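Local coordinates for protein twin-arginine translocation pathway signal (Rhodoferax ferrireducens, PDB 5IM2) that probably serves as the extracytoplasmic solute-binding component of a TRAP transporter and, in this crystal, holds a copurified benzoate in its pocket, at residues E127-P132 and R143-Y148; A164-G169 and A261-A266. All coordinates share one frame; numbering follows the deposited sequence.

Contact 1. Residues E127-P132 and R143-Y148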
# COMPACT_ATOMS: atom_id res chain seq x y z
N GLU A 127 -1.49 7.62 7.56
CA GLU A 127 -0.06 7.58 7.26
C GLU A 127 0.79 7.02 8.39
O GLU A 127 1.97 6.74 8.16
CB GLU A 127 0.48 8.98 6.96
CG GLU A 127 0.01 9.69 5.73
CD GLU A 127 0.62 11.11 5.65
OE1 GLU A 127 0.99 11.71 6.72
OE2 GLU A 127 0.72 11.64 4.53
N VAL A 128 0.24 6.86 9.59
CA VAL A 128 1.01 6.32 10.71
C VAL A 128 1.59 4.96 10.33
O VAL A 128 2.66 4.56 10.82
CB VAL A 128 0.11 6.28 11.96
CG1 VAL A 128 -0.99 5.23 11.83
CG2 VAL A 128 0.95 6.08 13.21
N PHE A 129 0.89 4.22 9.48
CA PHE A 129 1.32 2.86 9.13
C PHE A 129 2.44 2.83 8.11
O PHE A 129 3.06 1.76 7.91
CB PHE A 129 0.12 2.06 8.62
CG PHE A 129 -0.84 1.75 9.71
CD1 PHE A 129 -0.57 0.74 10.62
CD2 PHE A 129 -1.97 2.55 9.92
CE1 PHE A 129 -1.41 0.52 11.67
CE2 PHE A 129 -2.82 2.32 10.97
CZ PHE A 129 -2.54 1.32 11.86
N GLU A 130 2.75 3.98 7.53
CA GLU A 130 3.81 4.18 6.55
C GLU A 130 5.09 4.71 7.18
O GLU A 130 6.09 4.87 6.48
CB GLU A 130 3.34 5.14 5.45
CG GLU A 130 2.15 4.56 4.70
CD GLU A 130 1.61 5.44 3.58
OE1 GLU A 130 2.02 6.60 3.46
OE2 GLU A 130 0.76 4.94 2.82
N LEU A 131 5.11 4.90 8.50
CA LEU A 131 6.29 5.40 9.18
C LEU A 131 7.34 4.30 9.30
O LEU A 131 7.05 3.11 9.14
CB LEU A 131 5.92 5.92 10.58
CG LEU A 131 4.92 7.09 10.61
CD1 LEU A 131 4.51 7.35 12.00
CD2 LEU A 131 5.54 8.32 10.01
N PRO A 132 8.59 4.66 9.56
CA PRO A 132 9.64 3.64 9.50
C PRO A 132 9.42 2.55 10.55
O PRO A 132 9.09 2.83 11.71
CB PRO A 132 10.92 4.44 9.74
CG PRO A 132 10.59 5.76 9.21
CD PRO A 132 9.16 6.01 9.60
N ARG A 143 -5.07 -5.61 9.61
CA ARG A 143 -6.15 -5.65 10.59
C ARG A 143 -6.07 -4.45 11.51
O ARG A 143 -7.08 -3.83 11.84
CB ARG A 143 -6.08 -6.94 11.40
CG ARG A 143 -6.40 -8.16 10.61
CD ARG A 143 -6.04 -9.45 11.38
NE ARG A 143 -6.78 -9.60 12.62
CZ ARG A 143 -7.89 -10.31 12.75
NH1 ARG A 143 -8.42 -10.94 11.71
NH2 ARG A 143 -8.50 -10.37 13.94
N ALA A 144 -4.86 -4.12 11.95
CA ALA A 144 -4.64 -2.94 12.79
C ALA A 144 -5.07 -1.66 12.11
O ALA A 144 -5.64 -0.77 12.74
CB ALA A 144 -3.16 -2.86 13.18
N CYS A 145 -4.80 -1.54 10.81
CA CYS A 145 -5.21 -0.36 10.05
C CYS A 145 -6.72 -0.21 10.04
O CYS A 145 -7.25 0.88 10.27
CB CYS A 145 -4.66 -0.46 8.62
SG CYS A 145 -4.82 1.06 7.66
N TRP A 146 -7.44 -1.31 9.80
CA TRP A 146 -8.90 -1.26 9.82
C TRP A 146 -9.41 -0.71 11.16
O TRP A 146 -10.19 0.26 11.21
CB TRP A 146 -9.52 -2.64 9.55
CG TRP A 146 -11.00 -2.54 9.73
CD1 TRP A 146 -11.73 -2.83 10.87
CD2 TRP A 146 -11.95 -2.07 8.77
NE1 TRP A 146 -13.06 -2.59 10.65
CE2 TRP A 146 -13.22 -2.10 9.38
CE3 TRP A 146 -11.85 -1.64 7.44
CZ2 TRP A 146 -14.36 -1.71 8.72
CZ3 TRP A 146 -13.00 -1.25 6.79
CH2 TRP A 146 -14.23 -1.30 7.42
N GLU A 147 -8.96 -1.33 12.26
CA GLU A 147 -9.44 -0.95 13.58
C GLU A 147 -9.05 0.47 13.95
O GLU A 147 -9.86 1.23 14.50
CB GLU A 147 -8.93 -1.94 14.64
CG GLU A 147 -9.45 -1.59 16.02
CD GLU A 147 -9.19 -2.65 17.09
OE1 GLU A 147 -8.71 -3.76 16.79
OE2 GLU A 147 -9.47 -2.35 18.27
N TYR A 148 -7.83 0.87 13.60
CA TYR A 148 -7.38 2.25 13.81
C TYR A 148 -8.31 3.26 13.13
O TYR A 148 -8.73 4.25 13.74
CB TYR A 148 -5.95 2.39 13.28
CG TYR A 148 -5.32 3.77 13.30
CD1 TYR A 148 -5.47 4.61 12.21
CD2 TYR A 148 -4.52 4.18 14.34
CE1 TYR A 148 -4.87 5.88 12.16
CE2 TYR A 148 -3.89 5.45 14.30
CZ TYR A 148 -4.07 6.28 13.19
OH TYR A 148 -3.47 7.51 13.08
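Phe129 reaches from the 3-10 turn of residues 127-130 to the helix of residues 143-148 and drives its edge into the face of Tyr148, a T-shaped aromatic pair with ring centroids 5.2 Å apart and planes at 85°. The point of entry is off-centre: Phe129 CE2 lies 3.7 Å from Tyr148 CG, above the rim of the tyrosine ring where it joins its own backbone. With its CG beside the backbone N and anti to the carbonyl carbon (chi1 -70°), Phe129 leaves the turn toward the helix, and its far end settles on the helix backbone, CZ being 3.6 Å from Cys145 CA. Cys145 covers one face of the phenylalanine ring. Its CB stands nearly over the ring in a CH-pi contact, 4.2 Å from the centroid, whereas SG sits obliquely, 3.9 Å from Phe129 CD2, in a sulfur-aromatic contact. Ala144 CB adds a looser apolar touch at Phe129 CE1.

The contact packs the loop after strand 111-114 against helix 138-152 in the buried interior of a family 7 solute-binding fold, with the phenylalanine about 14 Å from the bound benzoate. With CG anti to the backbone N (chi1 176°), Tyr148 runs from the helix toward the turn, bringing its phenol end to Val128. There Val128 CG1 lies over the ring in a CH-pi contact, 3.5 Å from Tyr148 CZ, meeting the hydroxyl half of the ring while Phe129 meets the half near CB. The tyrosine OH is hydrogen-bonded to the carbonyl oxygen of Arg125, two residues before Glu127, so this ring is fixed at its polar end as well. Helix 350-367 packs on the same pair, with Leu354 and Ala357 against Val128 and Leu353 against Tyr148.

Contact 2. Residues A164-G169 and A261-A266. With BEZ (benzoic acid), chain B.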
# COMPACT_ATOMS: atom_id res chain seq x y z
N ALA A 164 -12.56 -1.85 2.95
CA ALA A 164 -11.37 -2.50 3.49
C ALA A 164 -10.21 -1.52 3.46
O ALA A 164 -10.20 -0.55 2.68
CB ALA A 164 -11.02 -3.79 2.73
N LEU A 165 -9.23 -1.80 4.34
CA LEU A 165 -7.99 -1.05 4.51
C LEU A 165 -6.86 -2.05 4.72
O LEU A 165 -7.04 -3.02 5.46
CB LEU A 165 -8.06 -0.12 5.74
CG LEU A 165 -9.00 1.05 5.58
CD1 LEU A 165 -9.44 1.50 6.98
CD2 LEU A 165 -8.32 2.20 4.80
N GLN A 166 -5.71 -1.85 4.08
CA GLN A 166 -4.64 -2.85 4.16
C GLN A 166 -3.30 -2.24 3.76
O GLN A 166 -3.21 -1.09 3.32
CB GLN A 166 -4.99 -4.07 3.30
CG GLN A 166 -5.49 -3.76 1.90
CD GLN A 166 -4.62 -4.29 0.77
OE1 GLN A 166 -5.06 -4.38 -0.35
NE2 GLN A 166 -3.39 -4.58 1.05
N VAL A 167 -2.25 -3.02 4.03
CA VAL A 167 -0.88 -2.67 3.70
C VAL A 167 -0.29 -3.79 2.85
O VAL A 167 -0.87 -4.88 2.74
CB VAL A 167 -0.01 -2.42 4.95
CG1 VAL A 167 -0.64 -1.32 5.79
CG2 VAL A 167 0.18 -3.73 5.74
N HIS A 168 0.86 -3.53 2.24
CA HIS A 168 1.59 -4.56 1.51
C HIS A 168 2.76 -5.13 2.35
O HIS A 168 2.95 -4.81 3.52
CB HIS A 168 2.02 -4.05 0.12
CG HIS A 168 2.98 -2.88 0.08
ND1 HIS A 168 4.20 -2.87 0.72
CD2 HIS A 168 2.91 -1.71 -0.60
CE1 HIS A 168 4.82 -1.72 0.48
NE2 HIS A 168 4.07 -1.01 -0.36
N GLY A 169 3.51 -6.08 1.74
CA GLY A 169 4.65 -6.67 2.40
C GLY A 169 5.79 -5.69 2.57
O GLY A 169 5.72 -4.53 2.15
N ALA A 261 3.11 0.64 2.52
CA ALA A 261 2.13 1.62 2.08
C ALA A 261 0.73 1.11 2.38
O ALA A 261 0.49 -0.09 2.43
CB ALA A 261 2.28 1.93 0.58
N THR A 262 -0.19 2.04 2.60
CA THR A 262 -1.58 1.73 2.87
C THR A 262 -2.41 1.81 1.62
O THR A 262 -2.14 2.59 0.70
CB THR A 262 -2.17 2.67 3.92
OG1 THR A 262 -2.11 4.02 3.48
CG2 THR A 262 -1.43 2.52 5.20
N PHE A 263 -3.46 1.00 1.60
CA PHE A 263 -4.41 0.93 0.51
C PHE A 263 -5.81 0.99 1.09
O PHE A 263 -6.06 0.49 2.19
CB PHE A 263 -4.27 -0.39 -0.29
CG PHE A 263 -2.92 -0.60 -0.88
CD1 PHE A 263 -1.88 -1.06 -0.11
CD2 PHE A 263 -2.69 -0.31 -2.23
CE1 PHE A 263 -0.63 -1.23 -0.66
CE2 PHE A 263 -1.45 -0.49 -2.78
CZ PHE A 263 -0.42 -0.96 -1.98
N VAL A 264 -6.71 1.59 0.32
CA VAL A 264 -8.13 1.64 0.66
C VAL A 264 -8.95 1.06 -0.48
O VAL A 264 -8.70 1.33 -1.66
CB VAL A 264 -8.58 3.08 0.99
CG1 VAL A 264 -8.44 3.97 -0.21
CG2 VAL A 264 -10.01 3.05 1.52
N LEU A 265 -9.95 0.22 -0.11
CA LEU A 265 -10.97 -0.27 -1.01
C LEU A 265 -12.21 0.51 -0.63
O LEU A 265 -12.77 0.29 0.46
CB LEU A 265 -11.19 -1.78 -0.85
CG LEU A 265 -12.23 -2.45 -1.73
CD1 LEU A 265 -11.78 -2.42 -3.19
CD2 LEU A 265 -12.44 -3.87 -1.23
N ALA A 266 -12.59 1.46 -1.47
CA ALA A 266 -13.64 2.41 -1.16
C ALA A 266 -14.80 2.36 -2.16
O ALA A 266 -14.59 2.24 -3.38
CB ALA A 266 -13.05 3.84 -1.13
C BEZ B . 3.34 1.28 -4.95
O1 BEZ B . 4.46 1.32 -4.35
O2 BEZ B . 2.91 2.32 -5.50
C1 BEZ B . 2.58 -0.00 -5.01
C2 BEZ B . 1.34 -0.04 -5.65
C3 BEZ B . 0.66 -1.25 -5.73
C4 BEZ B . 1.20 -2.39 -5.15
C5 BEZ B . 2.41 -2.34 -4.50
C6 BEZ B . 3.11 -1.13 -4.42
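Two antiparallel strands of the five-stranded sheet, the edge strand 161-167 and its neighbour 262-267, pair here and deliver His168 and Phe263 to the benzoate pocket. Ala164 with Leu265 and Gln166 with Phe263 are hydrogen-bonded pairs. Leu265 N to Ala164 O is almost straight (2.9 Å, 175° at the hydrogen), and Phe263 N to Gln166 O is shorter at 2.7 Å. Beyond them the ladder frays: His168 N reaches Ala261 O only in a weak bond. On the face carrying Leu165 and Val264, these two side chains lie side by side, Leu165 CD2 and Val264 CG2 3.8 Å apart, Leu165 also packing on helix 138-152.

The opposite face carries Gln166 and Phe263, and Phe263 reaches the ligand. Gln166 CG sits between the backbone N and the carbonyl carbon (chi1 47°), and the chain bends again at chi2, which lays its amide beside Phe263, the amide and ring planes 26° apart. Trp113 and Gln299 hold that amide through OE1 and NE2. The Phe263 ring, stacked on Trp113, meets His168 rim to rim, its CE1 3.6 Å from His168 CD2. One face of the imidazole lies against the backbone at Ala261 N, and Ala261 CB packs near NE2. His168 ND1 donates in its ring plane to Gly169 O at 2.7 Å, a bond that probably fixes the ring's rotation. Benzoate touches both aromatic residues, Phe263 CE2 being 3.7 Å from BEZ C3 and His168 CD2 3.9 Å from BEZ C6. An alanine in place of His168 is likely to leave Gly169 O without this donor and open a gap between Phe263, Ala261 and the ligand ring. His168 and Phe263 thus probably contribute an apolar wall for the benzoate ring, leaving the polar grip on the ligand to residues such as Arg192 and Tyr118.

How the contacts relate
From the N terminus, the chain leaves strand 111-114 and enters the loop holding 127-132; contact 1 then closes a short excursion, ten residues long, onto helix 138-152. The same helix leads into strand 161-167, where contact 2 opens. Contact 2 closes only after 91 further residues, with helices and five strands of the six-stranded sheet between, when the chain returns as strand 262-267. The two are thus in series, neither nested nor crossed, yet their centres are 9 Å apart and they touch: Glu130 OE2 probably accepts a hydrogen bond from Thr262 N, and Trp146 packs on Ala164. Together they join the loop, helix 138-152 and the paired strands 161-167 and 262-267, which lead to the pocket.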